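Isomaltodextranase (Arthrobacter globiformis, PDB 5AWO) hydrolyses alpha-1,6-glucosidic linkages in polysaccharides, removing successive isomaltose units from the non-reducing ends of the chains. Local coordinates at residues M333-V337 against V364-N368; G403-L409 against A461-P467; R475-F480 against D497-V502. All coordinates share one frame; numbering follows the deposited sequence.

How the interactions relate
The three contacts follow one another in series along the chain; none nests in or crosses another. Interaction 1 comes first. It closes a loop of 26 residues that contains strand 343-345 of the TIM barrel and packs two barrel helices together. Interaction 2 pairs two strands of the following beta domain and closes a loop of 51 residues, with strands but no helix in it. Leu367 of interaction 1 touches Ile462 and Arg464 of interaction 2, which ties barrel to sheet. Interaction 3 closes a short loop of 16 residues in the carbohydrate-binding module. Trp405 of interaction 2 packs on Pro477 and Phe480 of interaction 3. Interactions 1 and 3 do not touch.

Interaction 1: residues M333-V337 against V364-N368; sequences MNLMV and VLQLN
The amide of Asn334 is the flat group that touches across this contact. Asn334 OD1 comes to 4.4 Å from Val364 CG1. The amide is held on both polar atoms: OD1 accepts from Trp440 NE1, and ND2 bonds Ser460 OG. This fixes its rotation.

The two segments lie on neighbouring helices of the TIM barrel. Helix 326-339 precedes barrel strand 343-345, and helix 362-370 follows it. The axes of segments 333-337 and 364-368 run nearly parallel, 22° apart, at a closest approach of 10.2 Å. The two helices thus pack side by side against the strand, where Leu343 touches Met333, Val337 and Asn368.

Val337 contributes the most to the contact. Its two methyls divide the work. Val337 CG2 meets Val364 CG1 at 3.9 Å, while Val337 CG1 reaches the other way to Leu367 CB, also at 3.9 Å. Val364 has CG1 opposite its backbone N (chi1 172°), and this is the methyl that faces both Val337 and Asn334. Val364 CG1 also lies 4.4 Å from Met333 CG. The joint is apolar across the helices. Asn368 sends its polar end out of it, to Arg39 and to Gly37 O.

The bend at chi2 (66°) turns Met333 so that its methyl CE reaches across toward Leu365. Met333 and Leu365 cross at about a right angle, CE of Met333 resting 3.9 Å from CD2 of Leu365.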
loop_
_atom_site.group_PDB
_atom_site.type_symbol
_atom_site.label_atom_id
_atom_site.label_comp_id
_atom_site.label_asym_id
_atom_site.label_seq_id
_atom_site.Cartn_x
_atom_site.Cartn_y
_atom_site.Cartn_z
ATOM N N MET A 333 -10.990 12.142 -0.433
ATOM C CA MET A 333 -9.588 12.420 -0.141
ATOM C C MET A 333 -9.225 11.900 1.248
ATOM O O MET A 333 -8.197 11.246 1.443
ATOM C CB MET A 333 -9.344 13.916 -0.224
ATOM C CG MET A 333 -7.914 14.350 0.034
ATOM S SD MET A 333 -6.812 13.745 -1.272
ATOM C CE MET A 333 -5.245 14.467 -0.765
ATOM N N ASN A 334 -10.102 12.115 2.225
ATOM C CA ASN A 334 -9.817 11.701 3.593
ATOM C C ASN A 334 -9.657 10.180 3.723
ATOM O O ASN A 334 -8.819 9.686 4.508
ATOM C CB ASN A 334 -10.925 12.174 4.540
ATOM C CG ASN A 334 -10.904 13.664 4.815
ATOM O OD1 ASN A 334 -9.896 14.345 4.589
ATOM N ND2 ASN A 334 -12.037 14.189 5.298
ATOM N N LEU A 335 -10.429 9.413 2.965
ATOM C CA LEU A 335 -10.291 7.963 3.008
ATOM C C LEU A 335 -8.944 7.517 2.461
ATOM O O LEU A 335 -8.279 6.657 3.048
ATOM C CB LEU A 335 -11.426 7.287 2.212
ATOM C CG LEU A 335 -11.381 5.753 2.180
ATOM C CD1 LEU A 335 -11.482 5.112 3.557
ATOM C CD2 LEU A 335 -12.503 5.199 1.262
ATOM N N MET A 336 -8.538 8.077 1.329
ATOM C CA MET A 336 -7.253 7.691 0.730
ATOM C C MET A 336 -6.115 8.014 1.696
ATOM O O MET A 336 -5.202 7.198 1.905
ATOM C CB MET A 336 -7.012 8.397 -0.622
ATOM C CG MET A 336 -8.087 8.172 -1.685
ATOM S SD MET A 336 -8.331 6.431 -2.088
ATOM C CE MET A 336 -9.608 6.635 -3.324
ATOM N N VAL A 337 -6.170 9.201 2.282
ATOM C CA VAL A 337 -5.118 9.603 3.213
ATOM C C VAL A 337 -5.140 8.732 4.478
ATOM O O VAL A 337 -4.088 8.246 4.958
ATOM C CB VAL A 337 -5.214 11.106 3.564
ATOM C CG1 VAL A 337 -4.286 11.480 4.717
ATOM C CG2 VAL A 337 -4.942 11.923 2.334
ATOM N N VAL A 364 -3.684 18.129 5.471
ATOM C CA VAL A 364 -4.092 16.775 5.094
ATOM C C VAL A 364 -2.938 16.095 4.368
ATOM O O VAL A 364 -2.585 14.961 4.691
ATOM C CB VAL A 364 -5.398 16.809 4.276
ATOM C CG1 VAL A 364 -5.723 15.435 3.715
ATOM C CG2 VAL A 364 -6.567 17.301 5.136
ATOM N N LEU A 365 -2.310 16.809 3.440
ATOM C CA LEU A 365 -1.140 16.257 2.748
ATOM C C LEU A 365 -0.020 15.912 3.727
ATOM O O LEU A 365 0.707 14.923 3.514
ATOM C CB LEU A 365 -0.616 17.178 1.654
ATOM C CG LEU A 365 -1.542 17.318 0.430
ATOM C CD1 LEU A 365 -1.020 18.418 -0.487
ATOM C CD2 LEU A 365 -1.707 16.000 -0.303
ATOM N N GLN A 366 0.142 16.715 4.771
ATOM C CA GLN A 366 1.232 16.475 5.693
ATOM C C GLN A 366 1.110 15.097 6.313
ATOM O O GLN A 366 2.127 14.466 6.593
ATOM C CB GLN A 366 1.294 17.560 6.758
ATOM C CG GLN A 366 2.600 17.553 7.535
ATOM C CD GLN A 366 3.774 17.953 6.676
ATOM O OE1 GLN A 366 3.710 18.952 5.973
ATOM N NE2 GLN A 366 4.846 17.149 6.697
ATOM N N LEU A 367 -0.111 14.591 6.528
ATOM C CA LEU A 367 -0.286 13.227 7.040
ATOM C C LEU A 367 0.341 12.197 6.082
ATOM O O LEU A 367 1.053 11.273 6.483
ATOM C CB LEU A 367 -1.756 12.892 7.256
ATOM C CG LEU A 367 -2.462 13.606 8.406
ATOM C CD1 LEU A 367 -3.959 13.336 8.389
ATOM C CD2 LEU A 367 -1.895 13.224 9.767
ATOM N N ASN A 368 0.087 12.386 4.800
ATOM C CA ASN A 368 0.711 11.548 3.775
ATOM C C ASN A 368 2.230 11.681 3.736
ATOM O O ASN A 368 2.939 10.674 3.715
ATOM C CB ASN A 368 0.064 11.783 2.404
ATOM C CG ASN A 368 0.910 11.246 1.256
ATOM O OD1 ASN A 368 1.838 11.903 0.828
ATOM N ND2 ASN A 368 0.579 10.066 0.737
#

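Interaction 2: residues G403-L409 against A461-P467; sequences GSWGVAL and AIFRVTP
Two bends, at chi2 (75°) and chi3 (72°), fold the Arg464 chain over the neighbouring strand and bring NH1 to Ser404. The Ser404 OG stands between its own backbone N and carbonyl carbon, which turns it to meet that NH1. Arg464 NH1 donates to Ser404 OG at 2.9 Å, with an N-H...O angle of 148°, and OG lies in the guanidinium plane. OG is also bonded to Asp402, and NH2 of Arg464 forms a salt bridge with Asp370 at the end of barrel helix 362-370. A leucine in place of Arg464 would probably leave Asp370 without this charge partner and take one of the two grips from Ser404 OG. Gly406, which pairs with Arg464, has no side chain beside the arginine stem.

Six backbone bonds join the strands, among them Trp405 N to Val465 O at 2.8 Å and Phe463 N to Val407 O at 2.8 Å. On the face with Arg464, Ala408 CB meets Ile462 CG1 at 3.9 Å. Ile462 also packs on helix 362-370. The side chains that meet on the face with Val407 and Val465 are apolar. Val407 CG2 touches Val465 CG2 at 3.7 Å, and Leu409 CD1 reaches Phe463 CE2 at 3.8 Å. Ile422 and Phe424 cover this side. The pairing is a regular antiparallel ladder in the C-terminal beta-sandwich domain of family 27 glycoside hydrolases.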
loop_
_atom_site.group_PDB
_atom_site.type_symbol
_atom_site.label_atom_id
_atom_site.label_comp_id
_atom_site.label_asym_id
_atom_site.label_seq_id
_atom_site.Cartn_x
_atom_site.Cartn_y
_atom_site.Cartn_z
ATOM N N GLY A 403 5.124 9.822 16.933
ATOM C CA GLY A 403 4.186 9.487 17.960
ATOM C C GLY A 403 2.810 10.161 17.862
ATOM O O GLY A 403 1.889 9.781 18.576
ATOM N N SER A 404 2.696 11.168 16.998
ATOM C CA SER A 404 1.390 11.784 16.739
ATOM C C SER A 404 0.537 10.834 15.903
ATOM O O SER A 404 1.025 9.813 15.448
ATOM C CB SER A 404 1.533 13.128 16.044
ATOM O OG SER A 404 2.133 13.043 14.773
ATOM N N TRP A 405 -0.724 11.205 15.709
ATOM C CA TRP A 405 -1.681 10.354 15.015
ATOM C C TRP A 405 -2.486 11.128 13.988
ATOM O O TRP A 405 -2.740 12.330 14.131
ATOM C CB TRP A 405 -2.677 9.795 16.013
ATOM C CG TRP A 405 -2.081 8.846 17.045
ATOM C CD1 TRP A 405 -1.226 9.162 18.085
ATOM C CD2 TRP A 405 -2.308 7.436 17.124
ATOM N NE1 TRP A 405 -0.921 8.017 18.782
ATOM C CE2 TRP A 405 -1.560 6.950 18.212
ATOM C CE3 TRP A 405 -3.055 6.519 16.361
ATOM C CZ2 TRP A 405 -1.556 5.603 18.572
ATOM C CZ3 TRP A 405 -3.049 5.171 16.735
ATOM C CH2 TRP A 405 -2.302 4.734 17.824
ATOM N N GLY A 406 -2.918 10.393 12.975
ATOM C CA GLY A 406 -4.009 10.818 12.109
ATOM C C GLY A 406 -5.252 10.025 12.489
ATOM O O GLY A 406 -5.198 8.794 12.585
ATOM N N VAL A 407 -6.375 10.719 12.718
ATOM C CA VAL A 407 -7.635 10.084 13.069
ATOM C C VAL A 407 -8.702 10.572 12.085
ATOM O O VAL A 407 -8.864 11.786 11.909
ATOM C CB VAL A 407 -8.052 10.427 14.529
ATOM C CG1 VAL A 407 -9.419 9.863 14.868
ATOM C CG2 VAL A 407 -6.971 9.969 15.513
ATOM N N ALA A 408 -9.424 9.639 11.454
ATOM C CA ALA A 408 -10.461 9.996 10.452
ATOM C C ALA A 408 -11.775 9.318 10.769
ATOM O O ALA A 408 -11.825 8.148 11.132
ATOM C CB ALA A 408 -9.980 9.636 9.064
ATOM N N LEU A 409 -12.857 10.106 10.677
ATOM C CA LEU A 409 -14.189 9.676 11.039
ATOM C C LEU A 409 -15.094 9.885 9.811
ATOM O O LEU A 409 -14.998 10.930 9.160
ATOM C CB LEU A 409 -14.714 10.490 12.203
ATOM C CG LEU A 409 -13.841 10.556 13.450
ATOM C CD1 LEU A 409 -14.382 11.567 14.443
ATOM C CD2 LEU A 409 -13.681 9.214 14.119
ATOM N N ALA A 461 -14.457 13.770 8.857
ATOM C CA ALA A 461 -13.568 14.683 9.536
ATOM C C ALA A 461 -12.227 13.992 9.725
ATOM O O ALA A 461 -12.183 12.771 9.888
ATOM C CB ALA A 461 -14.126 15.085 10.873
ATOM N N ILE A 462 -11.148 14.765 9.666
ATOM C CA ILE A 462 -9.818 14.214 9.871
ATOM C C ILE A 462 -9.026 15.153 10.768
ATOM O O ILE A 462 -9.095 16.396 10.654
ATOM C CB ILE A 462 -9.112 13.901 8.521
ATOM C CG1 ILE A 462 -7.920 12.981 8.677
ATOM C CG2 ILE A 462 -8.762 15.153 7.757
ATOM C CD1 ILE A 462 -7.391 12.408 7.378
ATOM N N PHE A 463 -8.279 14.528 11.682
ATOM C CA PHE A 463 -7.626 15.237 12.788
ATOM C C PHE A 463 -6.167 14.820 12.878
ATOM O O PHE A 463 -5.815 13.652 12.642
ATOM C CB PHE A 463 -8.297 14.901 14.125
ATOM C CG PHE A 463 -9.764 15.184 14.182
ATOM C CD1 PHE A 463 -10.243 16.436 14.590
ATOM C CD2 PHE A 463 -10.680 14.204 13.819
ATOM C CE1 PHE A 463 -11.590 16.697 14.633
ATOM C CE2 PHE A 463 -12.026 14.466 13.858
ATOM C CZ PHE A 463 -12.478 15.703 14.283
ATOM N N ARG A 464 -5.311 15.782 13.242
ATOM C CA ARG A 464 -3.979 15.447 13.777
ATOM C C ARG A 464 -4.124 15.452 15.282
ATOM O O ARG A 464 -4.562 16.459 15.851
ATOM C CB ARG A 464 -2.936 16.470 13.332
ATOM C CG ARG A 464 -1.544 16.280 13.960
ATOM C CD ARG A 464 -0.751 15.123 13.393
ATOM N NE ARG A 464 -0.290 15.409 12.051
ATOM C CZ ARG A 464 0.874 15.036 11.514
ATOM N NH1 ARG A 464 1.741 14.308 12.179
ATOM N NH2 ARG A 464 1.146 15.363 10.278
ATOM N N VAL A 465 -3.754 14.341 15.926
ATOM C CA VAL A 465 -3.770 14.208 17.367
ATOM C C VAL A 465 -2.333 14.053 17.873
ATOM O O VAL A 465 -1.567 13.211 17.402
ATOM C CB VAL A 465 -4.624 13.010 17.804
ATOM C CG1 VAL A 465 -4.634 12.887 19.327
ATOM C CG2 VAL A 465 -6.047 13.134 17.244
ATOM N N THR A 466 -1.960 14.952 18.787
ATOM C CA THR A 466 -0.581 15.040 19.249
ATOM C C THR A 466 -0.528 14.861 20.774
ATOM O O THR A 466 -0.791 15.809 21.534
ATOM C CB THR A 466 0.050 16.390 18.851
ATOM O OG1 THR A 466 -0.142 16.643 17.443
ATOM C CG2 THR A 466 1.550 16.413 19.131
ATOM N N PRO A 467 -0.219 13.636 21.230
ATOM C CA PRO A 467 -0.016 13.380 22.657
ATOM C C PRO A 467 1.104 14.255 23.211
ATOM O O PRO A 467 2.113 14.440 22.540
ATOM C CB PRO A 467 0.416 11.909 22.680
ATOM C CG PRO A 467 -0.278 11.320 21.489
ATOM C CD PRO A 467 -0.174 12.387 20.451
#

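Interaction 3: residues R475-F480 against D497-V502; sequences RYPAAF and DGNGFV
Asp497 opens the second segment and faces Arg475 across the contact, in the beta-sandwich carbohydrate-binding module (CBM35). Asp497 OD2 lies 3.6 Å from Arg475 NH1. The carboxylate and guanidinium planes are only 10° apart, but the oxygen sits well out of the guanidinium plane. This is a salt bridge of charges alone, with no N-H aimed at the oxygen. Both groups have other partners: Asp497 OD2 accepts from Trp605 NE1, while Arg475 NE pairs with Glu607 and its cation lies on the Trp605 ring.

Beyond Gly498, Asn499 meets the first segment. Its CG sits between the backbone N and the carbonyl carbon (chi1 65°), which turns the amide toward the 3-10 turn of residues 478-480. Asn499 OD1 rests 3.7 Å from Ala479 CB and also touches Phe480 CE2, the ring and amide planes being 31° apart. ND2 donates to Tyr378 O. Asn499 ND2 also makes a weak bond of 3.3 Å to water 1, and this water donates to Ala479 O at 3.1 Å. Water 1 lies over one face of the Phe480 ring, near its rim.

Gly500 continues the link through solvent. Ala479 N donates to water 2 at 2.9 Å, and the same water lies 3.0 Å from Gly500 O. Phe501 then turns away, and its ring meets Trp573 edge-to-face.

Val502 points back and closes the contact. Val502 CG2 packs 3.6 Å from Ala478 CB. Val502 CG2 also lies 3.4 Å from Ala478 O, the oxygen that accepts from Trp483 NE1.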
loop_
_atom_site.group_PDB
_atom_site.type_symbol
_atom_site.label_atom_id
_atom_site.label_comp_id
_atom_site.label_asym_id
_atom_site.label_seq_id
_atom_site.Cartn_x
_atom_site.Cartn_y
_atom_site.Cartn_z
ATOM N N ARG A 475 4.434 6.326 23.370
ATOM C CA ARG A 475 3.804 5.005 23.286
ATOM C C ARG A 475 3.289 4.702 21.859
ATOM O O ARG A 475 2.548 5.499 21.287
ATOM C CB ARG A 475 2.642 4.865 24.269
ATOM C CG ARG A 475 1.948 3.510 24.232
ATOM C CD ARG A 475 0.802 3.369 25.175
ATOM N NE ARG A 475 1.247 3.428 26.579
ATOM C CZ ARG A 475 0.438 3.305 27.627
ATOM N NH1 ARG A 475 -0.878 3.131 27.495
ATOM N NH2 ARG A 475 0.960 3.390 28.861
ATOM N N TYR A 476 3.637 3.514 21.377
ATOM C CA TYR A 476 3.182 2.949 20.098
ATOM C C TYR A 476 2.357 1.693 20.345
ATOM O O TYR A 476 2.912 0.630 20.608
ATOM C CB TYR A 476 4.376 2.608 19.224
ATOM C CG TYR A 476 5.253 3.780 18.939
ATOM C CD1 TYR A 476 6.211 4.195 19.860
ATOM C CD2 TYR A 476 5.107 4.529 17.766
ATOM C CE1 TYR A 476 7.025 5.279 19.595
ATOM C CE2 TYR A 476 5.917 5.614 17.491
ATOM C CZ TYR A 476 6.867 6.010 18.417
ATOM O OH TYR A 476 7.664 7.094 18.115
ATOM N N PRO A 477 1.016 1.787 20.244
ATOM C CA PRO A 477 0.157 0.624 20.376
ATOM C C PRO A 477 0.350 -0.409 19.263
ATOM O O PRO A 477 0.389 -0.059 18.087
ATOM C CB PRO A 477 -1.249 1.220 20.300
ATOM C CG PRO A 477 -1.067 2.619 20.787
ATOM C CD PRO A 477 0.209 3.025 20.163
ATOM N N ALA A 478 0.490 -1.679 19.623
ATOM C CA ALA A 478 0.777 -2.711 18.626
ATOM C C ALA A 478 -0.411 -2.949 17.701
ATOM O O ALA A 478 -0.218 -3.317 16.531
ATOM C CB ALA A 478 1.175 -4.019 19.317
ATOM N N ALA A 479 -1.621 -2.728 18.205
ATOM C CA ALA A 479 -2.849 -2.994 17.434
ATOM C C ALA A 479 -3.019 -2.023 16.264
ATOM O O ALA A 479 -3.837 -2.297 15.389
ATOM C CB ALA A 479 -4.076 -2.973 18.318
ATOM N N PHE A 480 -2.272 -0.926 16.270
ATOM C CA PHE A 480 -2.284 0.025 15.147
ATOM C C PHE A 480 -1.016 0.026 14.320
ATOM O O PHE A 480 -0.882 0.831 13.421
ATOM C CB PHE A 480 -2.625 1.432 15.662
ATOM C CG PHE A 480 -4.083 1.609 15.932
ATOM C CD1 PHE A 480 -4.941 1.918 14.882
ATOM C CD2 PHE A 480 -4.624 1.429 17.194
ATOM C CE1 PHE A 480 -6.292 2.046 15.074
ATOM C CE2 PHE A 480 -5.986 1.570 17.394
ATOM C CZ PHE A 480 -6.821 1.857 16.333
ATOM N N ASP A 497 -4.331 -2.352 27.371
ATOM C CA ASP A 497 -4.601 -0.939 27.079
ATOM C C ASP A 497 -5.153 -0.823 25.655
ATOM O O ASP A 497 -4.687 -1.505 24.750
ATOM C CB ASP A 497 -3.317 -0.117 27.213
ATOM C CG ASP A 497 -2.775 -0.086 28.664
ATOM O OD1 ASP A 497 -3.600 -0.010 29.594
ATOM O OD2 ASP A 497 -1.539 -0.122 28.825
ATOM N N GLY A 498 -6.155 0.021 25.462
ATOM C CA GLY A 498 -6.734 0.214 24.133
ATOM C C GLY A 498 -7.774 -0.821 23.728
ATOM O O GLY A 498 -8.468 -1.365 24.572
ATOM N N ASN A 499 -7.880 -1.062 22.423
ATOM C CA ASN A 499 -8.935 -1.911 21.846
ATOM C C ASN A 499 -8.526 -3.396 21.789
ATOM O O ASN A 499 -9.362 -4.241 21.515
ATOM C CB ASN A 499 -9.325 -1.424 20.416
ATOM C CG ASN A 499 -8.213 -1.562 19.408
ATOM O OD1 ASN A 499 -7.082 -1.256 19.678
ATOM N ND2 ASN A 499 -8.571 -1.947 18.148
ATOM N N GLY A 500 -7.244 -3.679 22.042
ATOM C CA GLY A 500 -6.726 -5.042 21.960
ATOM C C GLY A 500 -5.212 -5.081 21.959
ATOM O O GLY A 500 -4.541 -4.173 22.476
ATOM N N PHE A 501 -4.664 -6.117 21.328
ATOM C CA PHE A 501 -3.248 -6.374 21.327
ATOM C C PHE A 501 -2.896 -7.219 20.115
ATOM O O PHE A 501 -3.777 -7.578 19.329
ATOM C CB PHE A 501 -2.828 -7.100 22.632
ATOM C CG PHE A 501 -3.645 -8.318 22.938
ATOM C CD1 PHE A 501 -3.303 -9.577 22.429
ATOM C CD2 PHE A 501 -4.765 -8.209 23.731
ATOM C CE1 PHE A 501 -4.068 -10.690 22.731
ATOM C CE2 PHE A 501 -5.536 -9.310 24.031
ATOM C CZ PHE A 501 -5.195 -10.565 23.526
ATOM N N VAL A 502 -1.618 -7.551 19.969
ATOM C CA VAL A 502 -1.202 -8.437 18.900
ATOM C C VAL A 502 -0.893 -9.829 19.431
ATOM O O VAL A 502 -0.141 -9.952 20.394
ATOM C CB VAL A 502 0.009 -7.851 18.160
ATOM C CG1 VAL A 502 0.648 -8.888 17.230
ATOM C CG2 VAL A 502 -0.437 -6.641 17.361
HETATM O O HOH W 1 -6.781 -1.400 15.372
HETATM O O HOH W 2 -2.220 -2.890 20.992
#